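Local coordinates for sterol regulatory element-binding protein cleavage-activating protein (PDB 4YHC) that escorts the transcription factor precursor sre1, being required for its processing at low sterol and oxygen, and is represented by its WD40 domain, at residues T199-K204 with W208-L213. The protein carries 9 engineered substitutions. Sequence-based numbering, arbitrary orientation.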
ATOM      1  N   THR A 199       9.232   8.471  15.805  1.00 27.12           N
ATOM      2  CA  THR A 199       9.520   9.870  15.605  1.00 26.05           C
ATOM      3  C   THR A 199       8.783  10.345  14.346  1.00 23.12           C
ATOM      4  O   THR A 199       8.897   9.751  13.260  1.00 22.75           O
ATOM      5  CB  THR A 199      11.034  10.128  15.408  1.00 27.52           C
ATOM      6  OG1 THR A 199      11.727   9.777  16.588  1.00 28.38           O
ATOM      7  CG2 THR A 199      11.309  11.605  15.125  1.00 26.72           C
ATOM      8  N   VAL A 200       8.073  11.430  14.484  1.00 24.60           N
ATOM      9  CA  VAL A 200       7.391  12.019  13.382  1.00 26.83           C
ATOM     10  C   VAL A 200       8.031  13.388  13.091  1.00 23.40           C
ATOM     11  O   VAL A 200       7.927  14.295  13.894  1.00 25.35           O
ATOM     12  CB  VAL A 200       5.926  12.224  13.653  1.00 23.20           C
ATOM     13  CG1 VAL A 200       5.267  12.793  12.405  1.00 20.41           C
ATOM     14  CG2 VAL A 200       5.218  10.953  14.093  1.00 25.17           C
ATOM     15  N   TYR A 201       8.614  13.537  11.914  1.00 19.76           N
ATOM     16  CA  TYR A 201       8.989  14.882  11.395  1.00 26.16           C
ATOM     17  C   TYR A 201       7.867  15.504  10.569  1.00 26.00           C
ATOM     18  O   TYR A 201       7.447  14.937   9.544  1.00 26.51           O
ATOM     19  CB  TYR A 201      10.205  14.802  10.497  1.00 29.34           C
ATOM     20  CG  TYR A 201      11.498  14.833  11.244  1.00 37.00           C
ATOM     21  CD1 TYR A 201      12.105  16.045  11.547  1.00 39.29           C
ATOM     22  CD2 TYR A 201      12.119  13.663  11.615  1.00 34.39           C
ATOM     23  CE1 TYR A 201      13.272  16.080  12.234  1.00 44.38           C
ATOM     24  CE2 TYR A 201      13.280  13.683  12.309  1.00 40.22           C
ATOM     25  CZ  TYR A 201      13.848  14.887  12.615  1.00 45.24           C
ATOM     26  OH  TYR A 201      15.018  14.891  13.265  1.00 49.00           O
ATOM     27  N   SER A 202       7.374  16.647  11.015  1.00 25.20           N
ATOM     28  CA  SER A 202       6.285  17.358  10.337  1.00 27.55           C
ATOM     29  C   SER A 202       6.688  18.739   9.852  1.00 33.85           C
ATOM     30  O   SER A 202       7.389  19.485  10.556  1.00 34.66           O
ATOM     31  CB  SER A 202       5.109  17.513  11.241  1.00 27.22           C
ATOM     32  OG  SER A 202       4.715  16.243  11.687  1.00 29.36           O
ATOM     33  N   LYS A 203       6.185  19.075   8.669  1.00 30.95           N
ATOM     34  CA  LYS A 203       6.488  20.317   8.011  1.00 36.44           C
ATOM     35  C   LYS A 203       5.403  21.336   8.307  1.00 48.53           C
ATOM     36  O   LYS A 203       4.245  21.158   7.925  1.00 55.72           O
ATOM     37  CB  LYS A 203       6.581  20.094   6.504  1.00 32.30           C
ATOM     38  CG  LYS A 203       7.595  20.993   5.802  1.00 42.38           C
ATOM     39  CD  LYS A 203       7.196  21.366   4.396  1.00 55.16           C
ATOM     40  CE  LYS A 203       8.410  21.677   3.527  1.00 63.01           C
ATOM     41  NZ  LYS A 203       9.494  22.468   4.174  1.00 64.55           N
ATOM     42  N   LYS A 204       5.768  22.412   8.989  1.00 56.62           N
ATOM     43  CA  LYS A 204       4.891  23.595   9.031  1.00 67.56           C
ATOM     44  C   LYS A 204       5.587  24.801   8.405  1.00 65.90           C
ATOM     45  O   LYS A 204       6.665  25.232   8.856  1.00 65.74           O
ATOM     46  CB  LYS A 204       4.375  23.902  10.450  1.00 77.04           C
ATOM     47  CG  LYS A 204       2.978  23.338  10.748  1.00 82.78           C
ATOM     48  CD  LYS A 204       1.894  23.958   9.865  1.00 81.44           C
ATOM     49  CE  LYS A 204       0.596  23.169   9.886  1.00 75.17           C
ATOM     50  NZ  LYS A 204      -0.453  23.784  10.746  1.00 71.85           N
ATOM     51  N   TRP A 208      10.659  21.869   9.093  1.00 41.90           N
ATOM     52  CA  TRP A 208      10.409  20.580   9.689  1.00 43.37           C
ATOM     53  C   TRP A 208      10.697  20.552  11.205  1.00 50.79           C
ATOM     54  O   TRP A 208      11.722  21.086  11.624  1.00 64.43           O
ATOM     55  CB  TRP A 208      11.279  19.559   8.999  1.00 40.75           C
ATOM     56  CG  TRP A 208      10.879  19.323   7.580  1.00 46.00           C
ATOM     57  CD1 TRP A 208      11.262  20.041   6.492  1.00 45.93           C
ATOM     58  CD2 TRP A 208      10.074  18.242   7.084  1.00 43.35           C
ATOM     59  NE1 TRP A 208      10.738  19.489   5.354  1.00 44.88           N
ATOM     60  CE2 TRP A 208       9.999  18.386   5.690  1.00 44.61           C
ATOM     61  CE3 TRP A 208       9.405  17.175   7.683  1.00 31.29           C
ATOM     62  CZ2 TRP A 208       9.271  17.513   4.892  1.00 37.81           C
ATOM     63  CZ3 TRP A 208       8.700  16.307   6.883  1.00 27.31           C
ATOM     64  CH2 TRP A 208       8.607  16.500   5.512  1.00 34.43           C
ATOM     65  N   SER A 209       9.803  19.956  12.007  1.00 31.23           N
ATOM     66  CA  SER A 209      10.077  19.674  13.407  1.00 36.40           C
ATOM     67  C   SER A 209       9.655  18.258  13.818  1.00 40.14           C
ATOM     68  O   SER A 209       8.613  17.711  13.352  1.00 29.15           O
ATOM     69  CB  SER A 209       9.399  20.659  14.335  1.00 43.87           C
ATOM     70  OG  SER A 209       8.021  20.735  14.107  1.00 50.49           O
ATOM     71  N   PRO A 210      10.452  17.670  14.711  1.00 43.57           N
ATOM     72  CA  PRO A 210      10.264  16.296  15.164  1.00 40.75           C
ATOM     73  C   PRO A 210       9.399  16.247  16.388  1.00 42.29           C
ATOM     74  O   PRO A 210       9.392  17.164  17.189  1.00 39.15           O
ATOM     75  CB  PRO A 210      11.690  15.830  15.515  1.00 37.67           C
ATOM     76  CG  PRO A 210      12.402  17.083  15.878  1.00 43.31           C
ATOM     77  CD  PRO A 210      11.754  18.222  15.147  1.00 44.20           C
ATOM     78  N   LYS A 211       8.672  15.164  16.537  1.00 35.68           N
ATOM     79  CA  LYS A 211       8.077  14.844  17.792  1.00 35.46           C
ATOM     80  C   LYS A 211       8.187  13.365  17.997  1.00 37.98           C
ATOM     81  O   LYS A 211       8.213  12.609  17.031  1.00 39.69           O
ATOM     82  CB  LYS A 211       6.634  15.247  17.814  1.00 39.17           C
ATOM     83  CG  LYS A 211       6.438  16.620  18.413  1.00 57.29           C
ATOM     84  CD  LYS A 211       5.144  16.684  19.211  1.00 67.70           C
ATOM     85  CE  LYS A 211       3.964  16.992  18.313  1.00 64.93           C
ATOM     86  NZ  LYS A 211       3.961  18.427  17.901  1.00 61.48           N
ATOM     87  N   ILE A 212       8.205  12.947  19.251  1.00 31.27           N
ATOM     88  CA  ILE A 212       8.191  11.533  19.565  1.00 33.06           C
ATOM     89  C   ILE A 212       6.803  11.248  20.040  1.00 34.25           C
ATOM     90  O   ILE A 212       6.342  11.902  20.985  1.00 33.69           O
ATOM     91  CB  ILE A 212       9.097  11.124  20.737  1.00 37.25           C
ATOM     92  CG1 ILE A 212      10.503  11.732  20.620  1.00 45.57           C
ATOM     93  CG2 ILE A 212       9.087   9.597  20.889  1.00 34.99           C
ATOM     94  CD1 ILE A 212      11.419  11.093  19.624  1.00 50.87           C
ATOM     95  N   LEU A 213       6.166  10.247  19.438  1.00 26.38           N
ATOM     96  CA  LEU A 213       4.816   9.852  19.810  1.00 38.85           C
ATOM     97  C   LEU A 213       4.775   8.984  21.049  1.00 42.01           C
ATOM     98  O   LEU A 213       5.699   8.266  21.296  1.00 44.55           O
ATOM     99  CB  LEU A 213       4.229   9.013  18.684  1.00 43.66           C
ATOM    100  CG  LEU A 213       3.385   9.764  17.692  1.00 41.69           C
ATOM    101  CD1 LEU A 213       4.005  11.085  17.279  1.00 41.14           C
ATOM    102  CD2 LEU A 213       3.123   8.820  16.528  1.00 31.01           C
TER
HETATM  103  O   HOH W   1       7.479  22.594  12.152  1.00 46.72           O
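The indole of W208 lies across its neighbour strand, with K203 laid over it: K203 CG sits 3.6 Å from the centroid of the five-membered ring, a CH-pi contact over one face. A lysine suits this place because its methylenes cover the ring while the bent chain keeps K203 NZ by the W208 NE1 side, two donors that do not bond; NZ also makes a weak, long ion pair with E139. In W208, chi1 of -68° carries the indole over the neighbouring strand and chi2 of 85° turns its six-membered ring to Y201, where W208 CZ3 comes within 3.2 Å of Y201 O, the oxygen lying at the ring edge. Were W208 an alanine, K203 would probably lose its apolar support and a gap would be likely to open beside Y201 CB and I189. Further along the same face, P210 CB rests over the Y201 ring, 3.9 Å from its centroid; the phenol also stacks with F169. P210 has no N-H to give, but at a non-hydrogen-bonded position none is needed for pairing. On the other face, V200 CG2 packs tightly on L213 CD1, 3.4 Å away. Between the two faces, V200 pairs with K211 and S202 with S209 through two backbone bonds each; S202 N to S209 O is nearly straight (175°). Strand 198-204 bonds on its far edge to strand 187-193, making this antiparallel hairpin the third and outermost fourth strands of a four-stranded WD40 propeller blade.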